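Local coordinates for protein necrotic enteritis toxin B (Clostridium perfringens, PDB 4I0N) that is a pore-forming toxin of the alpha-hemolysin fold, which probably assembles into beta-barrel pores in target-cell membranes, at residues I46-L57 and I118-I126. Numbering follows the deposited sequence.
Sequences IEDPHSDKKTAL and IGYSIGGNI
Tyr120 and Asp48 form the polar centre of this contact. With chi1 at 177°, the Tyr120 ring extends away from its backbone N and out from strand 113-120 toward the hairpin 46-57. There its hydroxyl OH donates to Asp48 OD2 over a short 2.5 Å, arriving on the anti lone pair, with carboxylate and ring planes 71° apart. The syn lone pair of the same oxygen takes the amide of Gly123, whose N lies 2.7 Å from Asp48 OD2 in a nearly straight bond. The other carboxylate oxygen, OD1, is met from above the carboxylate plane by the amide of His50, closing an Asx turn. Two donors thus share OD2, an arrangement that would probably keep the buried aspartate ionised. A water gives a further hydrogen bond to Tyr120 OH and bridges it to the carbonyl of Lys53.

Packing is tightest around the ring. Ile46 CD1 lies over one face, 4.0 Å from the ring centroid in a CH-pi contact, and Thr55 OG1 approaches Tyr120 CE1 obliquely at 3.6 Å. Farther along, Leu57 CD2 and Thr55 CG2 meet Ile126 CD1, and Ala227 of strand 219-231 adjoins this apolar group. The turn side is looser and more exposed: the His50 ring lies alongside Ile122, CD2 to CG2 3.6 Å, while His50 O receives a CA-H...O contact from Gly123.

The type II turn 121-124, with its G1 bulge at Gly124 and Asn125, thus rests on the type I turn 48-51. This joins the three-stranded sheet that includes strand 113-120, probably the folded prestem, to the hairpin 46-57 of the six-stranded sheet, consistent with water-soluble monomers of the leukocidin/hemolysin family, where the prestem is packed against the cap before pore formation.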
ATOM      1  N   ILE A  46      12.969  18.157  -9.983  1.00 13.12           N
ATOM      2  CA  ILE A  46      13.461  19.505  -9.721  1.00 14.92           C
ATOM      3  C   ILE A  46      14.860  19.619 -10.292  1.00 15.14           C
ATOM      4  O   ILE A  46      15.702  18.754 -10.052  1.00 15.51           O
ATOM      5  CB  ILE A  46      13.497  19.860  -8.202  1.00 15.22           C
ATOM      6  CG1 ILE A  46      12.117  19.694  -7.554  1.00 16.70           C
ATOM      7  CG2 ILE A  46      13.981  21.285  -7.983  1.00 16.63           C
ATOM      8  CD1 ILE A  46      12.046  18.503  -6.653  1.00 20.50           C
ATOM      9  N   GLU A  47      15.076  20.666 -11.079  1.00 15.22           N
ATOM     10  CA  GLU A  47      16.399  21.033 -11.558  1.00 15.70           C
ATOM     11  C   GLU A  47      16.712  22.304 -10.787  1.00 15.62           C
ATOM     12  O   GLU A  47      16.199  23.389 -11.115  1.00 15.82           O
ATOM     13  CB  GLU A  47      16.406  21.298 -13.072  1.00 15.24           C
ATOM     14  CG  GLU A  47      16.070  20.082 -13.932  1.00 17.75           C
ATOM     15  CD  GLU A  47      17.145  18.993 -13.908  1.00 20.66           C
ATOM     16  OE1 GLU A  47      18.285  19.248 -13.443  1.00 22.10           O
ATOM     17  OE2 GLU A  47      16.849  17.888 -14.395  1.00 22.82           O
ATOM     18  N   ASP A  48      17.538  22.134  -9.755  1.00 15.37           N
ATOM     19  CA  ASP A  48      17.833  23.161  -8.769  1.00 15.12           C
ATOM     20  C   ASP A  48      19.294  23.601  -8.912  1.00 16.03           C
ATOM     21  O   ASP A  48      20.204  22.818  -8.628  1.00 16.73           O
ATOM     22  CB  ASP A  48      17.560  22.575  -7.371  1.00 15.25           C
ATOM     23  CG  ASP A  48      17.648  23.603  -6.253  1.00 14.72           C
ATOM     24  OD1 ASP A  48      18.042  24.759  -6.497  1.00 15.47           O
ATOM     25  OD2 ASP A  48      17.298  23.237  -5.094  1.00 17.49           O
ATOM     26  N   PRO A  49      19.528  24.858  -9.355  1.00 15.71           N
ATOM     27  CA  PRO A  49      20.888  25.434  -9.458  1.00 16.69           C
ATOM     28  C   PRO A  49      21.563  25.640  -8.103  1.00 17.83           C
ATOM     29  O   PRO A  49      22.753  25.981  -8.053  1.00 18.84           O
ATOM     30  CB  PRO A  49      20.659  26.811 -10.112  1.00 17.12           C
ATOM     31  CG  PRO A  49      19.205  26.868 -10.502  1.00 16.97           C
ATOM     32  CD  PRO A  49      18.480  25.833  -9.688  1.00 15.33           C
ATOM     33  N   HIS A  50      20.794  25.465  -7.027  1.00 17.68           N
ATOM     34  CA  HIS A  50      21.262  25.697  -5.654  1.00 18.60           C
ATOM     35  C   HIS A  50      21.518  24.393  -4.888  1.00 18.78           C
ATOM     36  O   HIS A  50      21.869  24.415  -3.715  1.00 19.16           O
ATOM     37  CB  HIS A  50      20.235  26.566  -4.924  1.00 18.84           C
ATOM     38  CG  HIS A  50      19.890  27.815  -5.679  1.00 20.36           C
ATOM     39  ND1 HIS A  50      20.750  28.886  -5.770  1.00 21.25           N
ATOM     40  CD2 HIS A  50      18.807  28.137  -6.431  1.00 20.64           C
ATOM     41  CE1 HIS A  50      20.205  29.828  -6.521  1.00 21.07           C
ATOM     42  NE2 HIS A  50      19.029  29.397  -6.939  1.00 20.35           N
ATOM     43  N   SER A  51      21.356  23.269  -5.572  1.00 18.08           N
ATOM     44  CA  SER A  51      21.669  21.960  -4.995  1.00 19.26           C
ATOM     45  C   SER A  51      22.768  21.261  -5.794  1.00 19.95           C
ATOM     46  O   SER A  51      22.860  21.441  -7.000  1.00 19.78           O
ATOM     47  CB  SER A  51      20.414  21.095  -4.956  1.00 18.16           C
ATOM     48  OG  SER A  51      20.718  19.788  -4.488  1.00 22.05           O
ATOM     49  N   ASP A  52      23.588  20.437  -5.145  1.00 21.87           N
ATOM     50  CA  ASP A  52      24.605  19.705  -5.909  1.00 22.97           C
ATOM     51  C   ASP A  52      24.159  18.317  -6.405  1.00 21.97           C
ATOM     52  O   ASP A  52      24.919  17.630  -7.094  1.00 21.51           O
ATOM     53  CB  ASP A  52      25.971  19.670  -5.193  1.00 25.32           C
ATOM     54  CG  ASP A  52      25.881  19.151  -3.773  1.00 27.36           C
ATOM     55  OD1 ASP A  52      25.069  18.249  -3.522  1.00 29.36           O
ATOM     56  OD2 ASP A  52      26.635  19.660  -2.903  1.00 33.38           O
ATOM     57  N   LYS A  53      22.915  17.940  -6.096  1.00 21.46           N
ATOM     58  CA  LYS A  53      22.295  16.746  -6.673  1.00 21.39           C
ATOM     59  C   LYS A  53      20.974  17.106  -7.379  1.00 20.77           C
ATOM     60  O   LYS A  53      20.570  18.284  -7.391  1.00 20.68           O
ATOM     61  CB  LYS A  53      22.075  15.674  -5.598  1.00 22.10           C
ATOM     62  CG  LYS A  53      23.385  15.162  -4.954  1.00 25.17           C
ATOM     63  CD  LYS A  53      23.156  14.006  -3.979  1.00 30.30           C
ATOM     64  CE  LYS A  53      23.065  12.658  -4.689  1.00 31.74           C
ATOM     65  NZ  LYS A  53      24.348  12.182  -5.304  1.00 34.64           N
ATOM     66  N   LYS A  54      20.326  16.100  -7.977  1.00 18.95           N
ATOM     67  CA  LYS A  54      18.995  16.250  -8.595  1.00 18.40           C
ATOM     68  C   LYS A  54      18.032  15.484  -7.733  1.00 16.95           C
ATOM     69  O   LYS A  54      18.405  14.452  -7.199  1.00 16.24           O
ATOM     70  CB  LYS A  54      18.911  15.524  -9.946  1.00 18.26           C
ATOM     71  CG  LYS A  54      19.646  16.100 -11.067  1.00 21.64           C
ATOM     72  CD  LYS A  54      19.081  15.561 -12.329  1.00 20.58           C
ATOM     73  CE  LYS A  54      19.725  14.295 -12.784  1.00 21.29           C
ATOM     74  NZ  LYS A  54      19.860  14.408 -14.270  1.00 21.33           N
ATOM     75  N   THR A  55      16.785  15.944  -7.665  1.00 16.07           N
ATOM     76  CA  THR A  55      15.761  15.285  -6.857  1.00 15.28           C
ATOM     77  C   THR A  55      14.455  15.120  -7.625  1.00 14.26           C
ATOM     78  O   THR A  55      14.066  15.983  -8.405  1.00 13.84           O
ATOM     79  CB  THR A  55      15.477  16.100  -5.565  1.00 15.83           C
ATOM     80  OG1 THR A  55      16.704  16.277  -4.843  1.00 19.78           O
ATOM     81  CG2 THR A  55      14.420  15.395  -4.675  1.00 14.63           C
ATOM     82  N   ALA A  56      13.784  13.995  -7.416  1.00 13.64           N
ATOM     83  CA  ALA A  56      12.418  13.849  -7.896  1.00 13.51           C
ATOM     84  C   ALA A  56      11.558  13.433  -6.709  1.00 13.23           C
ATOM     85  O   ALA A  56      11.931  12.533  -5.978  1.00 13.97           O
ATOM     86  CB  ALA A  56      12.345  12.808  -8.980  1.00 13.76           C
ATOM     87  N   LEU A  57      10.419  14.084  -6.522  1.00 13.27           N
ATOM     88  CA  LEU A  57       9.430  13.632  -5.547  1.00 13.55           C
ATOM     89  C   LEU A  57       8.477  12.726  -6.327  1.00 13.02           C
ATOM     90  O   LEU A  57       7.979  13.116  -7.385  1.00 14.39           O
ATOM     91  CB  LEU A  57       8.650  14.819  -4.967  1.00 13.86           C
ATOM     92  CG  LEU A  57       9.402  15.836  -4.094  1.00 16.39           C
ATOM     93  CD1 LEU A  57       8.415  16.794  -3.466  1.00 17.44           C
ATOM     94  CD2 LEU A  57      10.203  15.156  -2.995  1.00 16.11           C
ATOM     95  N   ILE A 118       5.567  15.183   2.091  1.00 14.48           N
ATOM     96  CA  ILE A 118       7.019  15.210   1.941  1.00 14.35           C
ATOM     97  C   ILE A 118       7.318  16.454   1.118  1.00 14.74           C
ATOM     98  O   ILE A 118       6.710  16.667   0.086  1.00 15.16           O
ATOM     99  CB  ILE A 118       7.569  13.890   1.283  1.00 14.42           C
ATOM    100  CG1 ILE A 118       9.092  13.932   1.112  1.00 15.26           C
ATOM    101  CG2 ILE A 118       6.839  13.550  -0.030  1.00 13.81           C
ATOM    102  CD1 ILE A 118       9.694  12.524   1.018  1.00 15.86           C
ATOM    103  N   GLY A 119       8.252  17.267   1.582  1.00 15.19           N
ATOM    104  CA  GLY A 119       8.492  18.566   0.960  1.00 16.26           C
ATOM    105  C   GLY A 119       9.929  18.703   0.492  1.00 16.74           C
ATOM    106  O   GLY A 119      10.845  18.082   1.058  1.00 16.22           O
ATOM    107  N   TYR A 120      10.111  19.513  -0.553  1.00 17.21           N
ATOM    108  CA  TYR A 120      11.435  19.826  -1.074  1.00 17.24           C
ATOM    109  C   TYR A 120      11.693  21.311  -0.885  1.00 18.25           C
ATOM    110  O   TYR A 120      10.867  22.140  -1.255  1.00 19.01           O
ATOM    111  CB  TYR A 120      11.549  19.448  -2.560  1.00 17.19           C
ATOM    112  CG  TYR A 120      12.887  19.827  -3.152  1.00 16.67           C
ATOM    113  CD1 TYR A 120      13.955  18.933  -3.118  1.00 18.21           C
ATOM    114  CD2 TYR A 120      13.096  21.079  -3.731  1.00 16.40           C
ATOM    115  CE1 TYR A 120      15.197  19.274  -3.640  1.00 17.22           C
ATOM    116  CE2 TYR A 120      14.341  21.436  -4.250  1.00 16.80           C
ATOM    117  CZ  TYR A 120      15.384  20.522  -4.203  1.00 17.39           C
ATOM    118  OH  TYR A 120      16.617  20.839  -4.718  1.00 18.70           O
ATOM    119  N   SER A 121      12.843  21.638  -0.312  1.00 18.33           N
ATOM    120  CA  SER A 121      13.277  23.027  -0.201  1.00 19.51           C
ATOM    121  C   SER A 121      14.404  23.308  -1.174  1.00 19.85           C
ATOM    122  O   SER A 121      15.320  22.497  -1.318  1.00 19.32           O
ATOM    123  CB  SER A 121      13.769  23.319   1.206  1.00 19.71           C
ATOM    124  OG  SER A 121      12.708  23.188   2.127  1.00 22.84           O
ATOM    125  N   ILE A 122      14.334  24.462  -1.833  1.00 20.27           N
ATOM    126  CA  ILE A 122      15.405  24.876  -2.753  1.00 21.87           C
ATOM    127  C   ILE A 122      16.723  24.824  -1.972  1.00 22.56           C
ATOM    128  O   ILE A 122      16.790  25.267  -0.822  1.00 23.55           O
ATOM    129  CB  ILE A 122      15.112  26.264  -3.395  1.00 22.25           C
ATOM    130  CG1 ILE A 122      13.960  26.116  -4.406  1.00 23.38           C
ATOM    131  CG2 ILE A 122      16.370  26.834  -4.090  1.00 22.33           C
ATOM    132  CD1 ILE A 122      13.226  27.400  -4.754  1.00 24.99           C
ATOM    133  N   GLY A 123      17.740  24.214  -2.571  1.00 22.70           N
ATOM    134  CA  GLY A 123      18.987  23.935  -1.866  1.00 24.01           C
ATOM    135  C   GLY A 123      19.146  22.451  -1.601  1.00 23.73           C
ATOM    136  O   GLY A 123      20.256  21.969  -1.360  1.00 24.35           O
ATOM    137  N   GLY A 124      18.031  21.728  -1.632  1.00 23.05           N
ATOM    138  CA  GLY A 124      18.048  20.266  -1.579  1.00 22.60           C
ATOM    139  C   GLY A 124      17.479  19.579  -0.355  1.00 22.45           C
ATOM    140  O   GLY A 124      17.371  18.348  -0.333  1.00 22.05           O
ATOM    141  N   ASN A 125      17.106  20.348   0.668  1.00 22.79           N
ATOM    142  CA  ASN A 125      16.586  19.751   1.902  1.00 23.34           C
ATOM    143  C   ASN A 125      15.231  19.067   1.693  1.00 22.12           C
ATOM    144  O   ASN A 125      14.331  19.627   1.063  1.00 20.89           O
ATOM    145  CB  ASN A 125      16.508  20.781   3.037  1.00 24.51           C
ATOM    146  CG  ASN A 125      17.880  21.185   3.568  1.00 29.15           C
ATOM    147  OD1 ASN A 125      18.888  20.502   3.344  1.00 32.89           O
ATOM    148  ND2 ASN A 125      17.925  22.308   4.281  1.00 33.87           N
ATOM    149  N   ILE A 126      15.106  17.854   2.224  1.00 21.97           N
ATOM    150  CA  ILE A 126      13.874  17.060   2.128  1.00 21.44           C
ATOM    151  C   ILE A 126      13.277  16.901   3.528  1.00 22.36           C
ATOM    152  O   ILE A 126      13.972  16.498   4.472  1.00 22.50           O
ATOM    153  CB  ILE A 126      14.138  15.657   1.491  1.00 20.95           C
ATOM    154  CG1 ILE A 126      14.648  15.804   0.052  1.00 22.05           C
ATOM    155  CG2 ILE A 126      12.879  14.767   1.545  1.00 20.23           C
ATOM    156  CD1 ILE A 126      13.556  16.130  -0.946  1.00 24.20           C
TER
HETATM  157  O   HOH W   1      17.676  18.881  -6.347  1.00 14.03           O